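Local coordinates for protein peptidoglycan D,D-transpeptidase FtsI (Yersinia pestis, PDB 6SYN) that probably cross-links peptidoglycan as a D,D-transpeptidase of the class B penicillin-binding protein family, and is captured here with a beta-lactam-derived ligand in its transpeptidase pocket, at residues A[110-114]-A[227-231]; A[33-39]-A[103-109]; A[260-264]-A[404-409]. All coordinates share one frame; numbering follows the deposited sequence.

Interaction 1 (A[110-114]-A[227-231])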
loop_
_atom_site.group_PDB
_atom_site.type_symbol
_atom_site.label_atom_id
_atom_site.label_comp_id
_atom_site.label_asym_id
_atom_site.label_seq_id
_atom_site.Cartn_x
_atom_site.Cartn_y
_atom_site.Cartn_z
ATOM N N SER A 110 -22.013 -22.126 -3.335
ATOM C CA SER A 110 -21.347 -21.094 -4.166
ATOM C C SER A 110 -19.974 -20.821 -3.547
ATOM O O SER A 110 -19.920 -20.523 -2.341
ATOM C CB SER A 110 -22.200 -19.853 -4.277
ATOM O OG SER A 110 -21.412 -18.707 -4.559
ATOM N N ARG A 111 -18.910 -21.001 -4.327
ATOM C CA ARG A 111 -17.523 -20.728 -3.882
ATOM C C ARG A 111 -17.191 -19.288 -4.264
ATOM O O ARG A 111 -17.261 -18.967 -5.464
ATOM C CB ARG A 111 -16.543 -21.712 -4.520
ATOM C CG ARG A 111 -15.105 -21.509 -4.070
ATOM C CD ARG A 111 -14.151 -22.474 -4.737
ATOM N NE ARG A 111 -12.778 -22.180 -4.360
ATOM C CZ ARG A 111 -11.713 -22.872 -4.751
ATOM N NH1 ARG A 111 -11.842 -23.918 -5.549
ATOM N NH2 ARG A 111 -10.512 -22.515 -4.336
ATOM N N ARG A 112 -16.883 -18.447 -3.282
ATOM C CA ARG A 112 -16.342 -17.095 -3.543
ATOM C C ARG A 112 -14.923 -17.289 -4.089
ATOM O O ARG A 112 -14.020 -17.590 -3.286
ATOM C CB ARG A 112 -16.417 -16.238 -2.273
ATOM C CG ARG A 112 -16.483 -14.740 -2.530
ATOM C CD ARG A 112 -17.382 -14.366 -3.692
ATOM N NE ARG A 112 -17.554 -12.928 -3.765
ATOM C CZ ARG A 112 -18.340 -12.295 -4.629
ATOM N NH1 ARG A 112 -18.400 -10.973 -4.598
ATOM N NH2 ARG A 112 -19.062 -12.969 -5.508
ATOM N N TYR A 113 -14.761 -17.186 -5.412
ATOM C CA TYR A 113 -13.491 -17.476 -6.132
ATOM C C TYR A 113 -12.834 -16.164 -6.577
ATOM O O TYR A 113 -13.532 -15.268 -7.095
ATOM C CB TYR A 113 -13.730 -18.433 -7.304
ATOM C CG TYR A 113 -12.505 -18.652 -8.155
ATOM C CD1 TYR A 113 -11.450 -19.430 -7.704
ATOM C CD2 TYR A 113 -12.376 -18.038 -9.390
ATOM C CE1 TYR A 113 -10.306 -19.605 -8.468
ATOM C CE2 TYR A 113 -11.240 -18.198 -10.163
ATOM C CZ TYR A 113 -10.200 -18.984 -9.701
ATOM O OH TYR A 113 -9.082 -19.147 -10.466
ATOM N N TYR A 114 -11.517 -16.067 -6.373
ATOM C CA TYR A 114 -10.693 -14.861 -6.652
ATOM C C TYR A 114 -9.734 -15.160 -7.802
ATOM O O TYR A 114 -8.657 -15.705 -7.573
ATOM C CB TYR A 114 -9.973 -14.415 -5.376
ATOM C CG TYR A 114 -10.905 -14.210 -4.211
ATOM C CD1 TYR A 114 -11.663 -13.053 -4.096
ATOM C CD2 TYR A 114 -11.067 -15.194 -3.244
ATOM C CE1 TYR A 114 -12.538 -12.867 -3.036
ATOM C CE2 TYR A 114 -11.939 -15.024 -2.179
ATOM C CZ TYR A 114 -12.677 -13.857 -2.077
ATOM O OH TYR A 114 -13.547 -13.676 -1.044
ATOM N N ASN A 227 -2.846 -16.307 -0.108
ATOM C CA ASN A 227 -3.728 -16.899 -1.144
ATOM C C ASN A 227 -5.140 -17.033 -0.575
ATOM O O ASN A 227 -5.370 -17.798 0.359
ATOM C CB ASN A 227 -3.171 -18.215 -1.684
ATOM C CG ASN A 227 -3.910 -18.694 -2.918
ATOM O OD1 ASN A 227 -4.857 -18.058 -3.383
ATOM N ND2 ASN A 227 -3.477 -19.819 -3.463
ATOM N N PRO A 228 -6.126 -16.290 -1.132
ATOM C CA PRO A 228 -7.494 -16.282 -0.612
ATOM C C PRO A 228 -8.359 -17.427 -1.153
ATOM O O PRO A 228 -9.483 -17.550 -0.727
ATOM C CB PRO A 228 -8.031 -14.938 -1.122
ATOM C CG PRO A 228 -7.334 -14.749 -2.453
ATOM C CD PRO A 228 -5.978 -15.407 -2.298
ATOM N N ASN A 229 -7.808 -18.229 -2.065
ATOM C CA ASN A 229 -8.529 -19.312 -2.780
ATOM C C ASN A 229 -8.322 -20.662 -2.081
ATOM O O ASN A 229 -9.194 -21.530 -2.251
ATOM C CB ASN A 229 -8.078 -19.407 -4.239
ATOM C CG ASN A 229 -8.603 -18.280 -5.104
ATOM O OD1 ASN A 229 -9.761 -17.887 -4.992
ATOM N ND2 ASN A 229 -7.760 -17.771 -5.987
ATOM N N ASN A 230 -7.230 -20.840 -1.329
ATOM C CA ASN A 230 -6.771 -22.184 -0.880
ATOM C C ASN A 230 -7.275 -22.474 0.542
ATOM O O ASN A 230 -7.921 -21.588 1.135
ATOM C CB ASN A 230 -5.258 -22.351 -1.068
ATOM C CG ASN A 230 -4.403 -21.570 -0.090
ATOM O OD1 ASN A 230 -3.186 -21.750 -0.060
ATOM N ND2 ASN A 230 -5.014 -20.704 0.704
ATOM N N LEU A 231 -7.015 -23.692 1.036
ATOM C CA LEU A 231 -7.466 -24.210 2.360
ATOM C C LEU A 231 -6.473 -23.800 3.458
ATOM O O LEU A 231 -6.902 -23.715 4.628
ATOM C CB LEU A 231 -7.576 -25.736 2.273
ATOM C CG LEU A 231 -8.598 -26.266 1.270
ATOM C CD1 LEU A 231 -8.198 -27.649 0.772
ATOM C CD2 LEU A 231 -9.991 -26.287 1.879
#
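With chi1 at -73°, Asn-229 sets its CG anti to its own carbonyl carbon and presents the flat amide to the backbone of Tyr-114, while Arg-111, CG anti to the backbone N (chi1 -178°) and the chain extended as far as NE, spans the gap to the loop 227-231. The amide of Asn-229 is used at both ends. Its OD1 accepts from Tyr-114 N at 2.9 Å, the donor lying in the carbonyl plane on a lone pair. Its ND2 gives an almost straight bond to Tyr-114 O at 2.8 Å, with that oxygen lying in the plane of the amide. Two bonds to one residue fix the rotation of the amide, so that the side chain bonds Tyr-114 much as a peptide group of a neighbouring strand would. The aromatic rings close in around the same group: Tyr-113 CD1 is 3.5 Å from Asn-229 OD1, and the Tyr-114 ring turns an edge to that oxygen. Tyr-114 CD2 also rests on Pro-228 CB at 3.7 Å. Farther back along the strand, Arg-111 NH2 reaches Asn-229 O at 2.7 Å, but the bond is bent and weak. Within the loop, Asn-227 OD1 accepts from Asn-229 N at 3.2 Å, an Asx turn that leads into Asn-229 and probably helps to set its orientation. The Tyr-114 hydroxyl bonds to Glu-138 of helix 136-140, which also pairs with Arg-112. The loop after strand 217-223 of the transpeptidase sheet is thus bound to the end of strand 104-113, which pairs with strand 26-38, itself paired with 82-88.

Interaction 2 (A[33-39]-A[103-109])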
loop_
_atom_site.group_PDB
_atom_site.type_symbol
_atom_site.label_atom_id
_atom_site.label_comp_id
_atom_site.label_asym_id
_atom_site.label_seq_id
_atom_site.Cartn_x
_atom_site.Cartn_y
_atom_site.Cartn_z
ATOM N N VAL A 33 -20.449 -25.089 -6.981
ATOM C CA VAL A 33 -19.504 -26.232 -6.798
ATOM C C VAL A 33 -20.154 -27.294 -5.907
ATOM O O VAL A 33 -21.180 -26.990 -5.269
ATOM C CB VAL A 33 -18.168 -25.760 -6.190
ATOM C CG1 VAL A 33 -17.451 -24.777 -7.102
ATOM C CG2 VAL A 33 -18.352 -25.163 -4.802
ATOM N N ASN A 34 -19.569 -28.494 -5.894
ATOM C CA ASN A 34 -19.698 -29.490 -4.798
ATOM C C ASN A 34 -18.432 -29.364 -3.941
ATOM O O ASN A 34 -17.324 -29.389 -4.525
ATOM C CB ASN A 34 -19.892 -30.917 -5.318
ATOM C CG ASN A 34 -20.773 -31.003 -6.549
ATOM O OD1 ASN A 34 -20.494 -31.785 -7.458
ATOM N ND2 ASN A 34 -21.832 -30.210 -6.594
ATOM N N ALA A 35 -18.590 -29.192 -2.627
ATOM C CA ALA A 35 -17.491 -28.982 -1.655
ATOM C C ALA A 35 -17.484 -30.130 -0.642
ATOM O O ALA A 35 -18.552 -30.724 -0.405
ATOM C CB ALA A 35 -17.652 -27.650 -0.969
ATOM N N VAL A 36 -16.312 -30.422 -0.074
ATOM C CA VAL A 36 -16.118 -31.493 0.942
ATOM C C VAL A 36 -15.735 -30.823 2.260
ATOM O O VAL A 36 -14.714 -30.110 2.298
ATOM C CB VAL A 36 -15.074 -32.538 0.504
ATOM C CG1 VAL A 36 -14.835 -33.584 1.584
ATOM C CG2 VAL A 36 -15.474 -33.206 -0.803
ATOM N N TRP A 37 -16.552 -31.045 3.289
ATOM C CA TRP A 37 -16.307 -30.545 4.662
ATOM C C TRP A 37 -16.412 -31.714 5.638
ATOM O O TRP A 37 -17.055 -32.719 5.298
ATOM C CB TRP A 37 -17.263 -29.400 5.003
ATOM C CG TRP A 37 -18.719 -29.750 5.001
ATOM C CD1 TRP A 37 -19.555 -29.824 3.925
ATOM C CD2 TRP A 37 -19.533 -30.011 6.156
ATOM N NE1 TRP A 37 -20.826 -30.133 4.330
ATOM C CE2 TRP A 37 -20.844 -30.249 5.694
ATOM C CE3 TRP A 37 -19.280 -30.071 7.529
ATOM C CZ2 TRP A 37 -21.894 -30.555 6.559
ATOM C CZ3 TRP A 37 -20.317 -30.372 8.383
ATOM C CH2 TRP A 37 -21.606 -30.612 7.903
ATOM N N ALA A 38 -15.726 -31.601 6.770
ATOM C CA ALA A 38 -15.783 -32.565 7.885
ATOM C C ALA A 38 -16.486 -31.881 9.057
ATOM O O ALA A 38 -16.293 -30.661 9.223
ATOM C CB ALA A 38 -14.397 -33.034 8.248
ATOM N N ASP A 39 -17.328 -32.627 9.775
ATOM C CA ASP A 39 -17.915 -32.225 11.081
ATOM C C ASP A 39 -16.977 -32.743 12.161
ATOM O O ASP A 39 -17.206 -33.819 12.699
ATOM C CB ASP A 39 -19.323 -32.796 11.268
ATOM C CG ASP A 39 -20.024 -32.346 12.542
ATOM O OD1 ASP A 39 -19.328 -32.043 13.541
ATOM O OD2 ASP A 39 -21.266 -32.304 12.525
ATOM N N GLY A 103 -19.028 -38.157 9.631
ATOM C CA GLY A 103 -18.400 -36.833 9.808
ATOM C C GLY A 103 -17.932 -36.233 8.491
ATOM O O GLY A 103 -17.512 -35.066 8.508
ATOM N N ILE A 104 -17.985 -37.002 7.395
ATOM C CA ILE A 104 -17.593 -36.566 6.021
ATOM C C ILE A 104 -18.867 -36.171 5.274
ATOM O O ILE A 104 -19.817 -36.970 5.289
ATOM C CB ILE A 104 -16.824 -37.679 5.276
ATOM C CG1 ILE A 104 -15.569 -38.128 6.033
ATOM C CG2 ILE A 104 -16.501 -37.254 3.849
ATOM C CD1 ILE A 104 -14.553 -37.030 6.292
ATOM N N HIS A 105 -18.866 -35.005 4.626
ATOM C CA HIS A 105 -20.059 -34.424 3.955
ATOM C C HIS A 105 -19.693 -33.856 2.579
ATOM O O HIS A 105 -18.660 -33.162 2.465
ATOM C CB HIS A 105 -20.694 -33.333 4.827
ATOM C CG HIS A 105 -21.182 -33.796 6.159
ATOM N ND1 HIS A 105 -22.497 -34.155 6.381
ATOM C CD2 HIS A 105 -20.550 -33.926 7.346
ATOM C CE1 HIS A 105 -22.651 -34.506 7.642
ATOM N NE2 HIS A 105 -21.471 -34.373 8.256
ATOM N N LEU A 106 -20.530 -34.143 1.581
ATOM C CA LEU A 106 -20.627 -33.382 0.309
ATOM C C LEU A 106 -21.819 -32.423 0.419
ATOM O O LEU A 106 -22.844 -32.836 0.993
ATOM C CB LEU A 106 -20.807 -34.363 -0.855
ATOM C CG LEU A 106 -19.524 -34.924 -1.470
ATOM C CD1 LEU A 106 -18.827 -33.883 -2.335
ATOM C CD2 LEU A 106 -18.577 -35.454 -0.403
ATOM N N ARG A 107 -21.679 -31.186 -0.067
ATOM C CA ARG A 107 -22.822 -30.262 -0.311
ATOM C C ARG A 107 -22.495 -29.346 -1.498
ATOM O O ARG A 107 -21.319 -28.953 -1.651
ATOM C CB ARG A 107 -23.200 -29.470 0.948
ATOM C CG ARG A 107 -22.204 -28.407 1.396
ATOM C CD ARG A 107 -22.863 -27.321 2.235
ATOM N NE ARG A 107 -21.974 -26.186 2.479
ATOM C CZ ARG A 107 -21.632 -25.706 3.673
ATOM N NH1 ARG A 107 -22.108 -26.244 4.785
ATOM N NH2 ARG A 107 -20.807 -24.673 3.757
ATOM N N GLN A 108 -23.509 -29.055 -2.320
ATOM C CA GLN A 108 -23.467 -28.021 -3.386
ATOM C C GLN A 108 -23.551 -26.649 -2.708
ATOM O O GLN A 108 -24.428 -26.478 -1.836
ATOM C CB GLN A 108 -24.602 -28.238 -4.387
ATOM C CG GLN A 108 -24.527 -29.600 -5.063
ATOM C CD GLN A 108 -25.601 -29.834 -6.098
ATOM O OE1 GLN A 108 -26.024 -28.921 -6.804
ATOM N NE2 GLN A 108 -26.034 -31.079 -6.207
ATOM N N GLU A 109 -22.640 -25.737 -3.053
ATOM C CA GLU A 109 -22.627 -24.340 -2.540
ATOM C C GLU A 109 -22.061 -23.425 -3.625
ATOM O O GLU A 109 -21.701 -23.932 -4.709
ATOM C CB GLU A 109 -21.822 -24.227 -1.241
ATOM C CG GLU A 109 -20.368 -24.657 -1.373
ATOM C CD GLU A 109 -19.543 -24.517 -0.105
ATOM O OE1 GLU A 109 -19.714 -25.347 0.810
ATOM O OE2 GLU A 109 -18.736 -23.571 -0.035
#
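Trp-37 lays its six-membered ring over the imidazole of His-105 in an offset stack, centroids 4.0 Å apart and planes only 9° from parallel. Trp-37 CH2 stands above the middle of the imidazole, while His-105 CB makes a CH-pi contact with the five-membered ring, 3.4 Å from its centroid. On the opposite face of the indole comes Arg-107, whose CZ lies 4.8 Å from the centroid of the five-membered ring in a cation-pi contact; its guanidinium is inclined by 40° to the indole rather than laid flat on it. Phe-81, outside the strand pair, also stacks on Trp-37. A chi1 of 62°, placing CG between the backbone N and the carbonyl carbon, brings the indole across to the neighbouring strand, where it is held between the two residues. Arg-107 NE is engaged by Glu-109 OE1 at 2.9 Å in a salt bridge that meets the carboxylate from above its plane, so the acid probably helps to position the guanidinium. On the other side of the sheet, Val-36 CG2 packs on Leu-106 CD1 at 3.7 Å, and Asn-34 runs alongside Gln-108, ND2 against the aliphatic CG. Ile-96 of helix 90-97 backs Val-36, Leu-106 and Ile-104 there. Paired backbone bonds join Val-33 to Glu-109, Ala-35 to Arg-107 and Trp-37 to His-105, and Asp-39 N continues the ladder to Gly-103 O at 2.8 Å. Beyond it, Asp-39 OD1 caps Glu-42 N at the start of helix 40-45. The arrangement is a twisted antiparallel strand pair with an aromatic-cationic face and a face largely apolar where helix 90-97 covers it, Asn-34 and Gln-108 at one end, within the dimerisation-domain family region of this class B penicillin-binding protein.

Interaction 3 (A[260-264]-A[404-409])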
loop_
_atom_site.group_PDB
_atom_site.type_symbol
_atom_site.label_atom_id
_atom_site.label_comp_id
_atom_site.label_asym_id
_atom_site.label_seq_id
_atom_site.Cartn_x
_atom_site.Cartn_y
_atom_site.Cartn_z
ATOM N N MET A 260 7.835 24.225 -0.682
ATOM C CA MET A 260 6.601 24.933 -1.114
ATOM C C MET A 260 6.255 26.030 -0.098
ATOM O O MET A 260 6.078 27.188 -0.516
ATOM C CB MET A 260 5.425 23.960 -1.266
ATOM C CG MET A 260 5.501 23.130 -2.540
ATOM S SD MET A 260 4.360 21.725 -2.562
ATOM C CE MET A 260 4.845 20.937 -4.095
ATOM N N THR A 261 6.187 25.686 1.187
ATOM C CA THR A 261 5.839 26.628 2.283
ATOM C C THR A 261 6.812 27.814 2.262
ATOM O O THR A 261 6.341 28.961 2.281
ATOM C CB THR A 261 5.831 25.913 3.641
ATOM O OG1 THR A 261 5.036 24.735 3.507
ATOM C CG2 THR A 261 5.270 26.763 4.759
ATOM N N ALA A 262 8.118 27.537 2.221
ATOM C CA ALA A 262 9.207 28.539 2.312
ATOM C C ALA A 262 9.133 29.512 1.129
ATOM O O ALA A 262 9.370 30.713 1.343
ATOM C CB ALA A 262 10.543 27.841 2.378
ATOM N N LEU A 263 8.819 29.014 -0.069
ATOM C CA LEU A 263 8.604 29.854 -1.278
ATOM C C LEU A 263 7.424 30.810 -1.035
ATOM O O LEU A 263 7.615 32.029 -1.214
ATOM C CB LEU A 263 8.375 28.950 -2.497
ATOM C CG LEU A 263 9.605 28.189 -2.996
ATOM C CD1 LEU A 263 9.232 27.167 -4.058
ATOM C CD2 LEU A 263 10.654 29.139 -3.540
ATOM N N GLN A 264 6.267 30.290 -0.606
ATOM C CA GLN A 264 5.037 31.092 -0.351
ATOM C C GLN A 264 5.301 32.146 0.730
ATOM O O GLN A 264 4.817 33.275 0.567
ATOM C CB GLN A 264 3.870 30.215 0.097
ATOM C CG GLN A 264 2.595 31.006 0.345
ATOM C CD GLN A 264 1.362 30.190 0.054
ATOM O OE1 GLN A 264 0.798 30.255 -1.037
ATOM N NE2 GLN A 264 0.944 29.398 1.030
ATOM N N PHE A 404 -2.544 24.973 -2.805
ATOM C CA PHE A 404 -1.399 25.820 -3.233
ATOM C C PHE A 404 -1.620 26.306 -4.662
ATOM O O PHE A 404 -2.159 25.573 -5.488
ATOM C CB PHE A 404 -0.071 25.068 -3.109
ATOM C CG PHE A 404 0.664 25.336 -1.822
ATOM C CD1 PHE A 404 0.170 24.876 -0.612
ATOM C CD2 PHE A 404 1.841 26.068 -1.817
ATOM C CE1 PHE A 404 0.844 25.134 0.573
ATOM C CE2 PHE A 404 2.517 26.322 -0.631
ATOM C CZ PHE A 404 2.018 25.854 0.562
ATOM N N PRO A 405 -1.183 27.545 -4.989
ATOM C CA PRO A 405 -1.276 28.077 -6.350
ATOM C C PRO A 405 -0.440 27.262 -7.353
ATOM O O PRO A 405 0.683 26.914 -7.028
ATOM C CB PRO A 405 -0.722 29.508 -6.239
ATOM C CG PRO A 405 -0.724 29.826 -4.755
ATOM C CD PRO A 405 -0.546 28.494 -4.062
ATOM N N GLU A 406 -0.993 27.003 -8.543
ATOM C CA GLU A 406 -0.455 26.037 -9.543
ATOM C C GLU A 406 1.022 26.308 -9.847
ATOM O O GLU A 406 1.815 25.368 -9.851
ATOM C CB GLU A 406 -1.299 26.061 -10.820
ATOM C CG GLU A 406 -0.656 25.351 -11.994
ATOM C CD GLU A 406 -1.508 25.338 -13.250
ATOM O OE1 GLU A 406 -1.618 24.260 -13.878
ATOM O OE2 GLU A 406 -2.043 26.412 -13.612
ATOM N N PRO A 407 1.454 27.563 -10.132
ATOM C CA PRO A 407 2.821 27.810 -10.607
ATOM C C PRO A 407 3.873 27.602 -9.504
ATOM O O PRO A 407 5.007 27.258 -9.821
ATOM C CB PRO A 407 2.813 29.272 -11.094
ATOM C CG PRO A 407 1.353 29.714 -11.033
ATOM C CD PRO A 407 0.682 28.811 -10.016
ATOM N N LEU A 408 3.464 27.816 -8.250
ATOM C CA LEU A 408 4.252 27.540 -7.019
ATOM C C LEU A 408 4.586 26.044 -6.961
ATOM O O LEU A 408 5.769 25.720 -6.728
ATOM C CB LEU A 408 3.429 27.985 -5.805
ATOM C CG LEU A 408 4.216 28.238 -4.522
ATOM C CD1 LEU A 408 3.452 29.164 -3.587
ATOM C CD2 LEU A 408 4.553 26.930 -3.823
ATOM N N VAL A 409 3.592 25.174 -7.189
ATOM C CA VAL A 409 3.730 23.688 -7.094
ATOM C C VAL A 409 4.551 23.184 -8.296
ATOM O O VAL A 409 5.384 22.265 -8.101
ATOM C CB VAL A 409 2.353 22.991 -7.004
ATOM C CG1 VAL A 409 2.466 21.474 -6.949
ATOM C CG2 VAL A 409 1.537 23.489 -5.821
#
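The last turn of helix 255-264 faces the first turn of helix 406-416 and the residues leading into it, their backbones coming nearest at Met-260 and Val-409, whose CA atoms are 6.7 Å apart. No hydrogen bond crosses the contact. Met-260 CB touches Phe-404 CE2 at 3.8 Å, and its extended chain carries SD above the ring face, 5.3 Å from the centroid, a distant Met-aromatic contact. Beyond the sulfur, Met-260 CE meets Val-409 CG1 at 3.8 Å. Leu-408, its CG swung beside the carbonyl carbon (chi1 -160°), splits its branches: CD2 sits against Met-260 O at 3.7 Å, while CD1 meets the side chain of Gln-264. The amide of Gln-264, nearly parallel to the phenyl ring at 15°, brings NE2 to 3.7 Å from Phe-404 CZ and OE1 to Pro-405 CD. Phe-404 also turns an edge toward Met-260 O and touches Thr-324 of helix 319-327. Pro-405 is the N-cap residue of the second helix. The contact joins two helices of the transpeptidase domain; helix 255-264 starts at Lys-255, which with Ser-252 lines the ligand pocket in a spacing consistent with the SxxK motif of this family, and the contact lies at its far end.

Interactions 1 and 2 share strand 104-113 and touch where Arg-111 CB meets Val-33 CG2, their centres about 15 Å apart. Interaction 2 is sheet-internal, a regular backbone ladder with stacked and charged groups on one face, whereas interaction 1 adds a side-chain amide that bonds the backbone just past the strand's end and ties the two family regions together. Interaction 3 lies on the other side of the chain's centre, its centre about 63 Å from that of interaction 2, and relies mainly on van der Waals contacts between a helix end and the start of another with its lead-in, with no hydrogen bond across. All three are partly buried, with more accessible residues such as Gln-108 in interaction 2 and Gln-264 in interaction 3.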